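PDB 6DHX: TipC2, which probably acts as an immunity protein that neutralises an antibacterial toxin exported by a type VII secretion system of Streptococcus intermedius. Local coordinates for residues 19-24 with 174-179; 78-83 with 91-96; 105-110 with 120-125. All blocks are in the same frame, centred on the assembly; numbering follows the deposited sequence.

Contact 1 of 3, residues 19-24 with 174-179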
loop_
_atom_site.group_PDB
_atom_site.type_symbol
_atom_site.label_atom_id
_atom_site.label_comp_id
_atom_site.label_asym_id
_atom_site.label_seq_id
_atom_site.Cartn_x
_atom_site.Cartn_y
_atom_site.Cartn_z
ATOM N N LYS A 19 -1.502 14.979 -10.168
ATOM C CA LYS A 19 -0.282 15.009 -10.984
ATOM C C LYS A 19 0.265 13.606 -11.246
ATOM O O LYS A 19 1.160 13.438 -12.108
ATOM C CB LYS A 19 0.804 15.888 -10.313
ATOM C CG LYS A 19 0.511 17.407 -10.316
ATOM C CD LYS A 19 1.798 18.229 -10.139
ATOM C CE LYS A 19 1.533 19.728 -9.955
ATOM N NZ LYS A 19 2.817 20.555 -10.149
ATOM N N ASN A 20 -0.274 12.610 -10.568
ATOM C CA ASN A 20 0.121 11.220 -10.723
ATOM C C ASN A 20 -1.013 10.328 -10.219
ATOM O O ASN A 20 -2.009 10.796 -9.644
ATOM C CB ASN A 20 1.424 10.940 -9.943
ATOM C CG ASN A 20 1.266 11.270 -8.488
ATOM O OD1 ASN A 20 0.460 10.635 -7.808
ATOM N ND2 ASN A 20 2.002 12.290 -8.009
ATOM N N ILE A 21 -0.825 9.013 -10.387
ATOM C CA ILE A 21 -1.897 8.078 -10.093
ATOM C C ILE A 21 -2.203 8.027 -8.609
ATOM O O ILE A 21 -3.352 7.747 -8.225
ATOM C CB ILE A 21 -1.548 6.670 -10.639
ATOM C CG1 ILE A 21 -2.773 5.771 -10.586
ATOM C CG2 ILE A 21 -0.325 6.056 -9.855
ATOM C CD1 ILE A 21 -2.630 4.510 -11.493
ATOM N N PHE A 22 -1.223 8.310 -7.747
ATOM C CA PHE A 22 -1.472 8.281 -6.308
ATOM C C PHE A 22 -2.291 9.496 -5.880
ATOM O O PHE A 22 -3.176 9.369 -5.034
ATOM C CB PHE A 22 -0.139 8.213 -5.531
ATOM C CG PHE A 22 0.707 7.039 -5.998
ATOM C CD1 PHE A 22 0.316 5.732 -5.667
ATOM C CD2 PHE A 22 1.755 7.232 -6.862
ATOM C CE1 PHE A 22 1.005 4.622 -6.178
ATOM C CE2 PHE A 22 2.466 6.114 -7.393
ATOM C CZ PHE A 22 2.077 4.817 -7.036
ATOM N N ASP A 23 -1.997 10.676 -6.440
ATOM C CA ASP A 23 -2.888 11.829 -6.233
ATOM C C ASP A 23 -4.312 11.483 -6.656
ATOM O O ASP A 23 -5.286 11.931 -6.046
ATOM C CB ASP A 23 -2.472 13.040 -7.078
ATOM C CG ASP A 23 -1.244 13.767 -6.568
ATOM O OD1 ASP A 23 -0.880 13.710 -5.373
ATOM O OD2 ASP A 23 -0.628 14.477 -7.417
ATOM N N GLU A 24 -4.455 10.797 -7.782
ATOM C CA GLU A 24 -5.787 10.507 -8.284
ATOM C C GLU A 24 -6.556 9.631 -7.292
ATOM O O GLU A 24 -7.711 9.918 -6.936
ATOM C CB GLU A 24 -5.612 9.850 -9.659
ATOM C CG GLU A 24 -6.806 9.676 -10.470
ATOM C CD GLU A 24 -6.424 8.996 -11.787
ATOM O OE1 GLU A 24 -6.249 7.759 -11.738
ATOM O OE2 GLU A 24 -6.283 9.711 -12.812
ATOM N N TYR A 174 -12.049 3.496 -11.951
ATOM C CA TYR A 174 -11.887 4.922 -12.201
ATOM C C TYR A 174 -11.233 5.124 -13.567
ATOM O O TYR A 174 -10.270 4.433 -13.888
ATOM C CB TYR A 174 -10.997 5.542 -11.103
ATOM C CG TYR A 174 -10.912 7.037 -11.226
ATOM C CD1 TYR A 174 -11.976 7.832 -10.791
ATOM C CD2 TYR A 174 -9.791 7.655 -11.783
ATOM C CE1 TYR A 174 -11.936 9.186 -10.896
ATOM C CE2 TYR A 174 -9.740 9.047 -11.911
ATOM C CZ TYR A 174 -10.829 9.799 -11.445
ATOM O OH TYR A 174 -10.863 11.175 -11.533
ATOM N N LYS A 175 -11.740 6.067 -14.368
ATOM C CA LYS A 175 -11.130 6.311 -15.687
ATOM C C LYS A 175 -9.852 7.132 -15.485
ATOM O O LYS A 175 -9.818 8.358 -15.578
ATOM C CB LYS A 175 -12.122 6.981 -16.631
ATOM C CG LYS A 175 -11.723 6.785 -18.096
ATOM C CD LYS A 175 -12.550 7.674 -19.007
ATOM C CE LYS A 175 -12.149 7.537 -20.454
ATOM N NZ LYS A 175 -13.055 8.405 -21.272
ATOM N N SER A 176 -8.769 6.428 -15.181
ATOM C CA SER A 176 -7.529 7.087 -14.780
ATOM C C SER A 176 -6.895 7.848 -15.940
ATOM O O SER A 176 -6.976 7.440 -17.105
ATOM C CB SER A 176 -6.525 6.048 -14.250
ATOM O OG SER A 176 -5.298 6.663 -13.837
ATOM N N LYS A 177 -6.241 8.957 -15.619
ATOM C CA LYS A 177 -5.377 9.641 -16.582
ATOM C C LYS A 177 -3.949 9.088 -16.550
ATOM O O LYS A 177 -3.091 9.531 -17.343
ATOM C CB LYS A 177 -5.384 11.135 -16.293
ATOM C CG LYS A 177 -6.781 11.721 -16.440
ATOM C CD LYS A 177 -6.770 13.235 -16.443
ATOM C CE LYS A 177 -8.065 13.781 -17.069
ATOM N NZ LYS A 177 -8.168 15.258 -16.891
ATOM N N TYR A 178 -3.712 8.097 -15.706
ATOM C CA TYR A 178 -2.394 7.482 -15.545
ATOM C C TYR A 178 -2.582 5.982 -15.754
ATOM O O TYR A 178 -3.630 5.520 -16.220
ATOM C CB TYR A 178 -1.840 7.861 -14.165
ATOM C CG TYR A 178 -1.764 9.370 -14.011
ATOM C CD1 TYR A 178 -0.770 10.093 -14.653
ATOM C CD2 TYR A 178 -2.708 10.073 -13.244
ATOM C CE1 TYR A 178 -0.706 11.472 -14.567
ATOM C CE2 TYR A 178 -2.635 11.460 -13.156
ATOM C CZ TYR A 178 -1.636 12.147 -13.787
ATOM O OH TYR A 178 -1.548 13.533 -13.709
ATOM N N SER A 179 -1.596 5.189 -15.354
ATOM C CA SER A 179 -1.694 3.748 -15.529
ATOM C C SER A 179 -0.634 3.083 -14.665
ATOM O O SER A 179 0.281 3.746 -14.167
ATOM C CB SER A 179 -1.510 3.357 -17.004
ATOM O OG SER A 179 -0.134 3.307 -17.339
#
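The carboxylate of E24 and the turn at S176-K177 form the tight part of this contact. E24 reaches across with CG set opposite the backbone N and beside the carbonyl carbon (chi1 -170°), and the extended chain delivers both oxygens to the turn. E24 OE1 accepts from S176 OG at 2.6 Å, and E24 OE2 accepts from the backbone N of K177 at 2.9 Å; each oxygen uses its syn lone pair, so the fork is gripped from one end and its rotation is fixed. W170, from helix 151-173, adds a bond to OE1. Beside the fork lies the ring of Y174, whose CE2 comes within 3.3 Å of E24 CD, with ring and carboxylate planes 52° apart.

Y178 supplies the other half. Its ring lies over the backbone of N20, with N20 CA 3.7 Å from the centroid of the Y178 ring in a CH-pi contact, while Y178 CB packs against I21 CB, also at 3.7 Å. The hydroxyl is bonded to P18 O. The solvent side is looser: K19 is exposed and its CB points away from the loop, and K177, extended beyond CG, contributes little more than its backbone N and CB.

Each segment is organised by a local side-chain-to-backbone bond. N20 is the N-cap of helix 21-32, N20 OD1 accepting from D23 N at 2.8 Å and more weakly from F22 N, whereas S176 OG accepts from Y178 N in an ST turn. The whole is thus a capped helix start held by the loop that follows helix 151-173, with the glutamate E24 clasping an ST turn.

Contact 2 of 3, residues 78-83 with 91-96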
loop_
_atom_site.group_PDB
_atom_site.type_symbol
_atom_site.label_atom_id
_atom_site.label_comp_id
_atom_site.label_asym_id
_atom_site.label_seq_id
_atom_site.Cartn_x
_atom_site.Cartn_y
_atom_site.Cartn_z
ATOM N N ALA A 78 -3.569 -4.109 1.532
ATOM C CA ALA A 78 -4.399 -3.087 2.164
ATOM C C ALA A 78 -3.993 -1.705 1.686
ATOM O O ALA A 78 -2.859 -1.483 1.245
ATOM C CB ALA A 78 -4.307 -3.193 3.696
ATOM N N ILE A 79 -4.951 -0.777 1.734
ATOM C CA ILE A 79 -4.696 0.631 1.414
ATOM C C ILE A 79 -5.245 1.458 2.558
ATOM O O ILE A 79 -6.433 1.380 2.846
ATOM C CB ILE A 79 -5.366 1.078 0.102
ATOM C CG1 ILE A 79 -5.069 0.093 -1.042
ATOM C CG2 ILE A 79 -4.897 2.511 -0.231
ATOM C CD1 ILE A 79 -5.909 0.376 -2.317
ATOM N N ASP A 80 -4.395 2.233 3.215
ATOM C CA ASP A 80 -4.842 3.125 4.282
ATOM C C ASP A 80 -4.748 4.565 3.809
ATOM O O ASP A 80 -3.789 4.928 3.141
ATOM C CB ASP A 80 -3.982 2.976 5.552
ATOM C CG ASP A 80 -4.284 1.714 6.312
ATOM O OD1 ASP A 80 -5.426 1.270 6.264
ATOM O OD2 ASP A 80 -3.363 1.099 6.905
ATOM N N PHE A 81 -5.713 5.399 4.192
ATOM C CA PHE A 81 -5.712 6.818 3.837
ATOM C C PHE A 81 -5.555 7.680 5.080
ATOM O O PHE A 81 -6.270 7.455 6.065
ATOM C CB PHE A 81 -7.048 7.161 3.158
ATOM C CG PHE A 81 -7.178 6.547 1.813
ATOM C CD1 PHE A 81 -7.592 5.225 1.675
ATOM C CD2 PHE A 81 -6.833 7.270 0.667
ATOM C CE1 PHE A 81 -7.697 4.600 0.401
ATOM C CE2 PHE A 81 -6.919 6.669 -0.603
ATOM C CZ PHE A 81 -7.334 5.309 -0.733
ATOM N N SER A 82 -4.609 8.632 5.054
ATOM C CA SER A 82 -4.419 9.554 6.177
ATOM C C SER A 82 -4.682 10.936 5.616
ATOM O O SER A 82 -3.841 11.490 4.901
ATOM C CB SER A 82 -3.017 9.474 6.788
ATOM O OG SER A 82 -2.791 8.174 7.307
ATOM N N PHE A 83 -5.859 11.466 5.902
ATOM C CA PHE A 83 -6.221 12.770 5.351
ATOM C C PHE A 83 -5.937 13.926 6.292
ATOM O O PHE A 83 -5.830 15.080 5.839
ATOM C CB PHE A 83 -7.721 12.821 5.036
ATOM C CG PHE A 83 -8.191 11.844 4.017
ATOM C CD1 PHE A 83 -7.531 11.694 2.800
ATOM C CD2 PHE A 83 -9.368 11.098 4.257
ATOM C CE1 PHE A 83 -8.003 10.810 1.838
ATOM C CE2 PHE A 83 -9.829 10.209 3.308
ATOM C CZ PHE A 83 -9.166 10.064 2.091
ATOM N N LEU A 91 -1.180 4.880 1.917
ATOM C CA LEU A 91 -0.219 3.799 2.163
ATOM C C LEU A 91 -0.802 2.544 1.537
ATOM O O LEU A 91 -1.898 2.119 1.926
ATOM C CB LEU A 91 -0.009 3.591 3.657
ATOM C CG LEU A 91 0.696 2.256 3.953
ATOM C CD1 LEU A 91 2.204 2.356 3.523
ATOM C CD2 LEU A 91 0.576 1.969 5.418
ATOM N N ILE A 92 -0.086 1.961 0.569
ATOM C CA ILE A 92 -0.439 0.671 -0.022
ATOM C C ILE A 92 0.569 -0.327 0.532
ATOM O O ILE A 92 1.772 -0.126 0.374
ATOM C CB ILE A 92 -0.359 0.715 -1.558
ATOM C CG1 ILE A 92 -1.357 1.755 -2.113
ATOM C CG2 ILE A 92 -0.535 -0.718 -2.161
ATOM C CD1 ILE A 92 -1.007 2.162 -3.573
ATOM N N TYR A 93 0.109 -1.391 1.177
ATOM C CA TYR A 93 1.070 -2.371 1.651
ATOM C C TYR A 93 0.535 -3.777 1.463
ATOM O O TYR A 93 -0.666 -4.014 1.296
ATOM C CB TYR A 93 1.482 -2.135 3.118
ATOM C CG TYR A 93 0.431 -2.384 4.173
ATOM C CD1 TYR A 93 -0.501 -1.403 4.507
ATOM C CD2 TYR A 93 0.408 -3.602 4.866
ATOM C CE1 TYR A 93 -1.466 -1.639 5.510
ATOM C CE2 TYR A 93 -0.529 -3.849 5.844
ATOM C CZ TYR A 93 -1.472 -2.872 6.170
ATOM O OH TYR A 93 -2.408 -3.121 7.180
ATOM N N PHE A 94 1.470 -4.726 1.466
ATOM C CA PHE A 94 1.060 -6.104 1.349
ATOM C C PHE A 94 2.080 -6.963 2.057
ATOM O O PHE A 94 3.207 -6.527 2.349
ATOM C CB PHE A 94 0.897 -6.544 -0.109
ATOM C CG PHE A 94 2.177 -6.446 -0.955
ATOM C CD1 PHE A 94 2.499 -5.262 -1.618
ATOM C CD2 PHE A 94 3.004 -7.558 -1.122
ATOM C CE1 PHE A 94 3.645 -5.170 -2.431
ATOM C CE2 PHE A 94 4.150 -7.468 -1.916
ATOM C CZ PHE A 94 4.459 -6.285 -2.602
ATOM N N GLU A 95 1.645 -8.175 2.376
ATOM C CA GLU A 95 2.429 -9.108 3.185
ATOM C C GLU A 95 2.357 -10.496 2.572
ATOM O O GLU A 95 1.331 -10.896 2.007
ATOM C CB GLU A 95 1.938 -9.164 4.660
ATOM C CG GLU A 95 1.850 -7.799 5.383
ATOM C CD GLU A 95 1.574 -7.932 6.890
ATOM O OE1 GLU A 95 1.272 -9.050 7.357
ATOM O OE2 GLU A 95 1.647 -6.901 7.603
ATOM N N LYS A 96 3.468 -11.218 2.675
ATOM C CA LYS A 96 3.643 -12.533 2.078
ATOM C C LYS A 96 4.430 -13.395 3.043
ATOM O O LYS A 96 5.407 -12.939 3.657
ATOM C CB LYS A 96 4.390 -12.436 0.741
ATOM C CG LYS A 96 4.373 -13.719 -0.093
ATOM C CD LYS A 96 5.269 -13.583 -1.311
ATOM C CE LYS A 96 6.634 -14.207 -1.051
ATOM N NZ LYS A 96 6.540 -15.658 -0.706
HETATM O O HOH W 1 -4.184 -1.244 7.761
#
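A78 and Y93 face each other as a hydrogen-bonded antiparallel pair, and the tyrosine ring folds back over its partner. The ring owes this to chi1 of 69°, which sets CG between the backbone N and the carbonyl carbon; A78 CB then sits over one face of the Y93 ring, 4.1 Å from its centroid in a CH-pi contact. D80 follows on the same side of the sheet. With CG beside its own backbone N (chi1 -75°), the carboxylate comes to the ring edge, where D80 OD2 is 3.6 Å from Y93 CE1, the two planes 51° apart. A water in the ring plane links the two polar ends: it donates to D80 OD2 at 2.6 Å and is bonded to Y93 OH at the same length. S62 holds the other carboxylate oxygen and K76 the tyrosine hydroxyl, which should further restrict both groups.

On the other side of the sheet, I79 and I92 form the non-hydrogen-bonded pair. Their side chains run alongside each other with their ends turned in the same direction, and I79 CG2 meets I92 CG1 at 4.1 Å. Four backbone bonds, from A78-Y93 and D80-L91, tie the strands.

Strands 74-82 and 89-99 make a beta hairpin near the centre of the chain, flanked in the sheet by 59-65 and 102-111. I79 packs on V166 of helix 151-173, while the opposite side carries Y93 against W107 and R105 of strand 102-111.

Contact 3 of 3, residues 105-110 with 120-125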
loop_
_atom_site.group_PDB
_atom_site.type_symbol
_atom_site.label_atom_id
_atom_site.label_comp_id
_atom_site.label_asym_id
_atom_site.label_seq_id
_atom_site.Cartn_x
_atom_site.Cartn_y
_atom_site.Cartn_z
ATOM N N ARG A 105 6.772 -7.652 4.637
ATOM C CA ARG A 105 5.763 -6.624 4.426
ATOM C C ARG A 105 6.383 -5.596 3.515
ATOM O O ARG A 105 7.426 -5.031 3.848
ATOM C CB ARG A 105 5.364 -5.963 5.733
ATOM C CG ARG A 105 5.264 -6.881 6.917
ATOM C CD ARG A 105 5.129 -6.028 8.189
ATOM N NE ARG A 105 3.748 -5.600 8.470
ATOM C CZ ARG A 105 3.118 -4.547 7.945
ATOM N NH1 ARG A 105 1.867 -4.282 8.315
ATOM N NH2 ARG A 105 3.701 -3.790 7.031
ATOM N N ILE A 106 5.763 -5.335 2.374
ATOM C CA ILE A 106 6.284 -4.309 1.491
ATOM C C ILE A 106 5.327 -3.126 1.587
ATOM O O ILE A 106 4.110 -3.275 1.393
ATOM C CB ILE A 106 6.475 -4.847 0.059
ATOM C CG1 ILE A 106 7.609 -5.890 0.103
ATOM C CG2 ILE A 106 6.898 -3.767 -0.893
ATOM C CD1 ILE A 106 7.810 -6.666 -1.215
ATOM N N TRP A 107 5.897 -1.968 1.890
ATOM C CA TRP A 107 5.229 -0.797 2.431
ATOM C C TRP A 107 5.471 0.357 1.476
ATOM O O TRP A 107 6.625 0.739 1.247
ATOM C CB TRP A 107 5.896 -0.537 3.787
ATOM C CG TRP A 107 5.378 0.420 4.661
ATOM C CD1 TRP A 107 5.726 1.743 4.744
ATOM C CD2 TRP A 107 4.475 0.173 5.717
ATOM N NE1 TRP A 107 5.075 2.333 5.787
ATOM C CE2 TRP A 107 4.290 1.394 6.401
ATOM C CE3 TRP A 107 3.812 -0.963 6.166
ATOM C CZ2 TRP A 107 3.446 1.514 7.505
ATOM C CZ3 TRP A 107 2.964 -0.838 7.258
ATOM C CH2 TRP A 107 2.793 0.387 7.914
ATOM N N ASN A 108 4.401 0.924 0.909
ATOM C CA ASN A 108 4.580 1.854 -0.205
ATOM C C ASN A 108 3.763 3.080 0.127
ATOM O O ASN A 108 2.531 3.053 -0.009
ATOM C CB ASN A 108 4.119 1.244 -1.513
ATOM C CG ASN A 108 4.707 -0.154 -1.709
ATOM O OD1 ASN A 108 5.890 -0.260 -2.062
ATOM N ND2 ASN A 108 3.919 -1.216 -1.437
ATOM N N LYS A 109 4.442 4.112 0.606
ATOM C CA LYS A 109 3.757 5.257 1.190
ATOM C C LYS A 109 3.918 6.460 0.268
ATOM O O LYS A 109 5.040 6.895 0.030
ATOM C CB LYS A 109 4.333 5.566 2.570
ATOM C CG LYS A 109 3.579 6.732 3.239
ATOM C CD LYS A 109 3.992 6.776 4.721
ATOM C CE LYS A 109 3.620 8.067 5.444
ATOM N NZ LYS A 109 4.132 8.165 6.904
ATOM N N TYR A 110 2.797 7.011 -0.207
ATOM C CA TYR A 110 2.832 8.193 -1.049
ATOM C C TYR A 110 2.464 9.407 -0.199
ATOM O O TYR A 110 1.328 9.505 0.287
ATOM C CB TYR A 110 1.872 8.045 -2.219
ATOM C CG TYR A 110 1.755 9.337 -2.988
ATOM C CD1 TYR A 110 2.764 9.701 -3.891
ATOM C CD2 TYR A 110 0.663 10.185 -2.803
ATOM C CE1 TYR A 110 2.668 10.869 -4.601
ATOM C CE2 TYR A 110 0.542 11.375 -3.522
ATOM C CZ TYR A 110 1.560 11.701 -4.426
ATOM O OH TYR A 110 1.533 12.860 -5.182
ATOM N N SER A 120 9.388 0.585 0.992
ATOM C CA SER A 120 10.270 0.069 2.038
ATOM C C SER A 120 9.837 -1.359 2.393
ATOM O O SER A 120 8.784 -1.855 1.935
ATOM C CB SER A 120 10.262 1.037 3.235
ATOM O OG SER A 120 9.049 0.957 3.932
ATOM N N VAL A 121 10.676 -2.045 3.170
ATOM C CA VAL A 121 10.494 -3.464 3.492
ATOM C C VAL A 121 10.588 -3.656 4.997
ATOM O O VAL A 121 11.535 -3.161 5.638
ATOM C CB VAL A 121 11.567 -4.354 2.838
ATOM C CG1 VAL A 121 11.128 -5.753 2.939
ATOM C CG2 VAL A 121 11.793 -4.004 1.439
ATOM N N LYS A 122 9.658 -4.425 5.544
ATOM C CA LYS A 122 9.622 -4.771 6.955
ATOM C C LYS A 122 9.419 -6.278 7.085
ATOM O O LYS A 122 9.094 -6.981 6.115
ATOM C CB LYS A 122 8.478 -4.017 7.667
ATOM C CG LYS A 122 8.563 -2.480 7.605
ATOM C CD LYS A 122 7.316 -1.873 8.278
ATOM C CE LYS A 122 7.187 -0.346 8.081
ATOM N NZ LYS A 122 8.296 0.190 7.282
ATOM N N ILE A 123 9.589 -6.776 8.307
ATOM C CA ILE A 123 9.417 -8.179 8.623
ATOM C C ILE A 123 8.378 -8.299 9.730
ATOM O O ILE A 123 8.313 -7.453 10.626
ATOM C CB ILE A 123 10.765 -8.815 9.058
ATOM C CG1 ILE A 123 11.742 -8.837 7.868
ATOM C CG2 ILE A 123 10.551 -10.162 9.637
ATOM C CD1 ILE A 123 11.354 -9.870 6.761
ATOM N N ALA A 124 7.549 -9.335 9.658
ATOM C CA ALA A 124 6.683 -9.730 10.765
ATOM C C ALA A 124 7.060 -11.131 11.226
ATOM O O ALA A 124 7.169 -12.049 10.405
ATOM C CB ALA A 124 5.198 -9.697 10.347
ATOM N N LEU A 125 7.278 -11.286 12.537
ATOM C CA LEU A 125 7.519 -12.583 13.162
ATOM C C LEU A 125 6.257 -13.033 13.868
ATOM O O LEU A 125 5.711 -12.294 14.690
ATOM C CB LEU A 125 8.656 -12.510 14.175
ATOM C CG LEU A 125 10.003 -12.058 13.653
ATOM C CD1 LEU A 125 11.050 -12.216 14.771
ATOM C CD2 LEU A 125 10.370 -12.874 12.429
HETATM O O HOH W 2 7.796 3.283 2.779
#
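W107 and K122, diagonal neighbours on one side of the sheet, make a cation-pi contact. K122 NZ stands 3.9 Å from the centroid of the W107 five-membered ring, only 10° off the ring normal. K122 CE lies over that face as well, nearest W107 CD2 at 3.6 Å, so methylene and ammonium both rest on the indole. The lysine runs extended to CE and bends only at its last torsion (chi4 near 0°), an eclipsed value, so the exact position of NZ over the ring should be read with caution.

Hydrogen bonds fix the strands beneath. R105 pairs with K122 and W107 with S120, each pair through two backbone bonds, among them R105 N to K122 O at 2.8 Å. A water donates to W107 O and is bonded to S120 OG, bridging backbone and side chain beside the W107-S120 pair.

Van der Waals contacts complete the packing. S120 OG comes to 3.5 Å from W107 CB, and the aliphatic part of R105 lies across K122, with R105 CD 3.9 Å from K122 CB. Farther out the arginine bends at chi3, and its guanidinium forms a salt bridge with E95 through NE; R105 NH2 stays 6.1 Å from K122 NZ. I106 and V121 point to the other side of the sheet, where both touch L154 of helix 151-173.

The arrangement is that of an antiparallel beta hairpin, strands 102-111 and 116-127, with one side packed on helices and the other carrying a cross-strand lysine-tryptophan cation-pi pair.

Overall arrangement
From the N terminus the chain soon enters helix 21-32, whose start is one half of contact 1; its partner arrives only about 150 residues later, after helix 151-173. This long loop encloses the other two contacts. Within it, contact 2 closes a short hairpin between strands 74-82 and 89-99, and contact 3 then closes the next, between 102-111 and 116-127. The two hairpins are in series, and strands 89-99 and 102-111 adjoin in one sheet, where F94 and I106 pair through their backbones. Contact 1 reaches that sheet through F22, against I92 and Y110, and through the Y110 hydroxyl, hydrogen-bonded to N20 and D23, thereby tying the start of helix 21-32 to the hairpins.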